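Long-range contact in YJHT (Escherichia coli, PDB 2UVK), which speeds the interconversion of the alpha and beta anomers of the sialic acid N-acetylneuraminate as a homodimeric, periplasmic Kelch-repeat beta-propeller enzyme: residues K76-V88 / V127-N140. Sequence-based numbering, arbitrary orientation. Where two conformers were deposited one is given.
Sequences KNSEGLTQVFNDV and VNQNIFNGYFEDLN
With chi1 at -69°, Asn133 carries its amide beside its own backbone N and lays it against the edge of strand 82-84, while Thr82 sets CG2 anti to its backbone N and over the ring of Phe136. The amide makes the one direct hydrogen bond between the segments: Val84 N donates to Asn133 OD1 at 2.9 Å, with an N-H...O angle of 158° and the donor in the carbonyl plane on a lone pair, evidence of a well-formed bond. The other end of the amide, Asn133 ND2, donates to a water at 2.9 Å, which lies within hydrogen-bonding distance of Val84 O and Gln83 OE1. A leucine in place of Asn133 would probably leave Val84 N without its acceptor and this water without its amide donor. A second water gives its protons to Thr82 O and Asn133 O, bridging strand and helix backbones.

Side-chain packing flanks these bonds. Thr82 CG2 stands 3.9 Å from the centroid of the Phe136 ring, only 12° off the normal, a CH-pi contact; Tyr135 CD2 covers the opposite face. Thr82 CG2 also lies 3.9 Å from Phe132 CE2, and Val84 CG2 meets Val127 CG2 at 3.7 Å. At the far end, the Leu81 CD2 methyl rests on the Asn140 amide, 3.6 Å from its CG, the two side chains crossing nearly at right angles.

The axes of strand 82-84 and helix 129-140 run antiparallel and approach to 7.2 Å at their closest. This is a surface contact joining the 74-76/82-84 hairpin of Kelch repeat 2 to the helical insertion of repeat 3. Its Val127 side chain lies about 6 Å from that of Glu209, the predicted proton acceptor, and Gln129 bonds to Asn130 of the second subunit. Ile74 of strand 74-76 touches both Thr82 and Phe132; elsewhere on the helix, Ile131, Tyr135 and Leu139 pack against helix 146-157.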
# COMPACT_ATOMS: atom_id res chain seq x y z
N LYS B 76 -8.27 -16.99 -4.84
CA LYS B 76 -7.10 -17.64 -5.40
C LYS B 76 -6.53 -16.90 -6.59
O LYS B 76 -7.29 -16.49 -7.53
CB LYS B 76 -7.42 -19.11 -5.76
CG LYS B 76 -7.89 -19.96 -4.60
CD LYS B 76 -6.89 -19.98 -3.43
CE LYS B 76 -7.15 -21.10 -2.45
NZ LYS B 76 -6.00 -21.21 -1.53
N ASN B 77 -5.21 -16.74 -6.60
CA ASN B 77 -4.51 -16.22 -7.76
C ASN B 77 -4.33 -17.34 -8.81
O ASN B 77 -4.78 -18.48 -8.62
CB ASN B 77 -3.17 -15.53 -7.41
CG ASN B 77 -2.14 -16.47 -6.82
OD1 ASN B 77 -2.24 -17.68 -6.94
ND2 ASN B 77 -1.12 -15.90 -6.16
N SER B 78 -3.66 -17.00 -9.91
CA SER B 78 -3.47 -17.95 -11.02
C SER B 78 -2.58 -19.13 -10.65
O SER B 78 -2.58 -20.15 -11.33
CB SER B 78 -2.90 -17.22 -12.22
OG SER B 78 -1.58 -16.77 -11.97
N GLU B 79 -1.80 -18.98 -9.58
CA GLU B 79 -0.98 -20.05 -9.04
C GLU B 79 -1.69 -20.90 -8.00
O GLU B 79 -1.12 -21.84 -7.46
CB GLU B 79 0.32 -19.46 -8.48
CG GLU B 79 1.20 -18.80 -9.51
CD GLU B 79 1.93 -19.79 -10.41
OE1 GLU B 79 2.19 -20.93 -9.97
OE2 GLU B 79 2.26 -19.39 -11.54
N GLY B 80 -2.94 -20.58 -7.69
CA GLY B 80 -3.70 -21.34 -6.73
C GLY B 80 -3.53 -20.95 -5.27
O GLY B 80 -3.96 -21.69 -4.38
N LEU B 81 -2.88 -19.83 -5.01
CA LEU B 81 -2.63 -19.42 -3.64
C LEU B 81 -3.60 -18.33 -3.23
O LEU B 81 -4.05 -17.54 -4.06
CB LEU B 81 -1.21 -18.93 -3.45
CG LEU B 81 -0.04 -19.87 -3.77
CD1 LEU B 81 1.27 -19.20 -3.34
CD2 LEU B 81 -0.26 -21.21 -3.09
N THR B 82 -3.91 -18.31 -1.94
CA THR B 82 -4.79 -17.31 -1.37
C THR B 82 -4.12 -15.97 -1.41
O THR B 82 -2.95 -15.81 -1.04
CB THR B 82 -5.12 -17.71 0.07
OG1 THR B 82 -5.87 -18.94 0.07
CG2 THR B 82 -5.92 -16.63 0.79
N GLN B 83 -4.90 -14.97 -1.84
CA GLN B 83 -4.40 -13.62 -1.97
C GLN B 83 -5.54 -12.62 -1.85
O GLN B 83 -6.70 -12.97 -1.96
CB GLN B 83 -3.72 -13.40 -3.30
CG GLN B 83 -4.69 -13.49 -4.47
CD GLN B 83 -4.30 -12.67 -5.66
OE1 GLN B 83 -3.14 -12.30 -5.83
NE2 GLN B 83 -5.25 -12.49 -6.57
N VAL B 84 -5.15 -11.37 -1.71
CA VAL B 84 -6.06 -10.23 -1.69
C VAL B 84 -6.12 -9.60 -3.07
O VAL B 84 -5.10 -9.33 -3.68
CB VAL B 84 -5.54 -9.16 -0.68
CG1 VAL B 84 -6.39 -7.91 -0.68
CG2 VAL B 84 -5.45 -9.73 0.68
N PHE B 85 -7.33 -9.30 -3.53
CA PHE B 85 -7.52 -8.67 -4.84
C PHE B 85 -7.68 -7.15 -4.73
O PHE B 85 -8.04 -6.67 -3.66
CB PHE B 85 -8.78 -9.24 -5.53
CG PHE B 85 -8.61 -10.65 -6.05
CD1 PHE B 85 -8.37 -10.84 -7.39
CD2 PHE B 85 -8.79 -11.74 -5.25
CE1 PHE B 85 -8.20 -12.11 -7.88
CE2 PHE B 85 -8.65 -13.00 -5.74
CZ PHE B 85 -8.37 -13.17 -7.09
N ASN B 86 -7.42 -6.42 -5.81
CA ASN B 86 -7.57 -4.96 -5.84
C ASN B 86 -8.45 -4.52 -7.00
O ASN B 86 -8.31 -3.42 -7.49
CB ASN B 86 -6.21 -4.24 -5.95
CG ASN B 86 -5.61 -4.30 -7.36
OD1 ASN B 86 -5.77 -5.32 -8.07
ND2 ASN B 86 -4.94 -3.23 -7.80
N ASP B 87 -9.33 -5.41 -7.43
CA ASP B 87 -10.09 -5.18 -8.66
C ASP B 87 -11.53 -4.73 -8.44
O ASP B 87 -12.03 -4.70 -7.31
CB ASP B 87 -10.04 -6.42 -9.57
CG ASP B 87 -10.61 -7.66 -8.92
OD1 ASP B 87 -11.12 -7.59 -7.76
OD2 ASP B 87 -10.52 -8.75 -9.55
N VAL B 88 -12.16 -4.32 -9.55
CA VAL B 88 -13.56 -3.92 -9.54
C VAL B 88 -14.28 -4.63 -10.69
O VAL B 88 -13.78 -4.67 -11.83
CB VAL B 88 -13.68 -2.39 -9.74
CG1 VAL B 88 -15.16 -1.93 -9.60
CG2 VAL B 88 -12.76 -1.63 -8.78
N VAL B 127 -6.58 -5.34 5.13
CA VAL B 127 -5.23 -5.83 5.37
C VAL B 127 -4.26 -5.25 4.33
O VAL B 127 -4.67 -4.72 3.29
CB VAL B 127 -5.19 -7.36 5.29
CG1 VAL B 127 -6.16 -7.98 6.28
CG2 VAL B 127 -5.44 -7.87 3.84
N ASN B 128 -2.96 -5.41 4.57
CA ASN B 128 -1.92 -5.05 3.63
C ASN B 128 -1.73 -6.21 2.66
O ASN B 128 -1.51 -7.36 3.09
CB ASN B 128 -0.61 -4.77 4.36
CG ASN B 128 0.53 -4.48 3.45
OD1 ASN B 128 1.27 -5.39 3.04
ND2 ASN B 128 0.71 -3.19 3.09
N GLN B 129 -1.77 -5.93 1.38
CA GLN B 129 -1.73 -7.03 0.41
C GLN B 129 -0.42 -7.80 0.49
O GLN B 129 -0.44 -9.03 0.39
CB GLN B 129 -1.98 -6.52 -0.99
CG GLN B 129 -0.94 -5.78 -1.62
CD GLN B 129 -1.44 -5.01 -2.84
OE1 GLN B 129 -2.49 -5.37 -3.45
NE2 GLN B 129 -0.71 -3.94 -3.21
N ASN B 130 0.70 -7.11 0.60
CA ASN B 130 1.99 -7.82 0.61
C ASN B 130 2.16 -8.70 1.85
O ASN B 130 2.70 -9.81 1.76
CB ASN B 130 3.17 -6.85 0.47
CG ASN B 130 3.34 -6.32 -0.94
OD1 ASN B 130 2.73 -6.84 -1.86
ND2 ASN B 130 4.17 -5.29 -1.12
N ILE B 131 1.75 -8.21 3.02
CA ILE B 131 1.88 -9.00 4.25
C ILE B 131 0.94 -10.21 4.21
O ILE B 131 1.33 -11.34 4.48
CB ILE B 131 1.64 -8.13 5.51
CG1 ILE B 131 2.78 -7.11 5.63
CG2 ILE B 131 1.54 -8.98 6.75
CD1 ILE B 131 2.57 -6.09 6.71
N PHE B 132 -0.31 -9.98 3.84
CA PHE B 132 -1.30 -11.05 3.77
C PHE B 132 -0.89 -12.09 2.69
O PHE B 132 -0.85 -13.32 2.94
CB PHE B 132 -2.66 -10.45 3.44
CG PHE B 132 -3.77 -11.44 3.37
CD1 PHE B 132 -4.58 -11.66 4.46
CD2 PHE B 132 -4.03 -12.14 2.18
CE1 PHE B 132 -5.59 -12.57 4.41
CE2 PHE B 132 -5.06 -13.02 2.12
CZ PHE B 132 -5.83 -13.24 3.22
N ASN B 133 -0.57 -11.62 1.50
CA ASN B 133 -0.22 -12.56 0.41
C ASN B 133 1.08 -13.30 0.76
O ASN B 133 1.22 -14.49 0.43
CB ASN B 133 0.02 -11.84 -0.90
CG ASN B 133 -1.25 -11.23 -1.50
OD1 ASN B 133 -2.35 -11.45 -1.02
ND2 ASN B 133 -1.06 -10.46 -2.54
N GLY B 134 2.03 -12.60 1.37
CA GLY B 134 3.30 -13.23 1.70
C GLY B 134 3.12 -14.33 2.72
O GLY B 134 3.89 -15.32 2.70
N TYR B 135 2.18 -14.19 3.63
CA TYR B 135 1.92 -15.26 4.63
C TYR B 135 1.56 -16.56 3.91
O TYR B 135 2.06 -17.64 4.22
CB TYR B 135 0.81 -14.83 5.57
CG TYR B 135 0.41 -15.84 6.62
CD1 TYR B 135 1.25 -16.10 7.71
CD2 TYR B 135 -0.78 -16.52 6.54
CE1 TYR B 135 0.89 -16.99 8.66
CE2 TYR B 135 -1.16 -17.43 7.49
CZ TYR B 135 -0.32 -17.67 8.55
OH TYR B 135 -0.69 -18.60 9.51
N PHE B 136 0.68 -16.46 2.94
CA PHE B 136 0.26 -17.67 2.22
C PHE B 136 1.35 -18.17 1.28
O PHE B 136 1.45 -19.40 1.06
CB PHE B 136 -1.09 -17.43 1.52
CG PHE B 136 -2.19 -17.34 2.49
CD1 PHE B 136 -2.71 -18.48 3.09
CD2 PHE B 136 -2.68 -16.10 2.89
CE1 PHE B 136 -3.70 -18.40 4.04
CE2 PHE B 136 -3.64 -16.01 3.85
CZ PHE B 136 -4.18 -17.15 4.41
N GLU B 137 2.18 -17.28 0.74
CA GLU B 137 3.33 -17.70 -0.05
C GLU B 137 4.28 -18.50 0.83
O GLU B 137 4.76 -19.59 0.45
CB GLU B 137 4.06 -16.52 -0.67
CG GLU B 137 3.33 -15.85 -1.86
CD GLU B 137 4.01 -14.55 -2.30
OE1 GLU B 137 5.17 -14.33 -1.92
OE2 GLU B 137 3.38 -13.73 -3.04
N ASP B 138 4.53 -17.97 2.03
CA ASP B 138 5.44 -18.65 2.97
C ASP B 138 4.93 -20.01 3.42
O ASP B 138 5.69 -21.01 3.43
CB ASP B 138 5.73 -17.77 4.18
CG ASP B 138 6.51 -16.54 3.82
OD1 ASP B 138 7.03 -16.48 2.67
OD2 ASP B 138 6.63 -15.65 4.70
N LEU B 139 3.68 -20.08 3.83
CA LEU B 139 3.07 -21.41 4.15
C LEU B 139 3.15 -22.38 2.98
O LEU B 139 3.39 -23.59 3.18
CB LEU B 139 1.62 -21.28 4.63
CG LEU B 139 1.41 -20.50 5.91
CD1 LEU B 139 -0.04 -20.51 6.33
CD2 LEU B 139 2.23 -21.10 7.02
N ASN B 140 2.96 -21.90 1.76
CA ASN B 140 3.05 -22.80 0.61
C ASN B 140 4.48 -23.36 0.45
O ASN B 140 4.68 -24.56 0.17
CB ASN B 140 2.63 -22.05 -0.66
CG ASN B 140 2.68 -22.93 -1.90
OD1 ASN B 140 1.94 -23.89 -2.01
ND2 ASN B 140 3.56 -22.60 -2.82
O HOH W 1 -0.34 -15.56 -1.62
O HOH W 2 -2.57 -9.50 -4.87
O HOH W 3 -4.23 -6.72 -4.56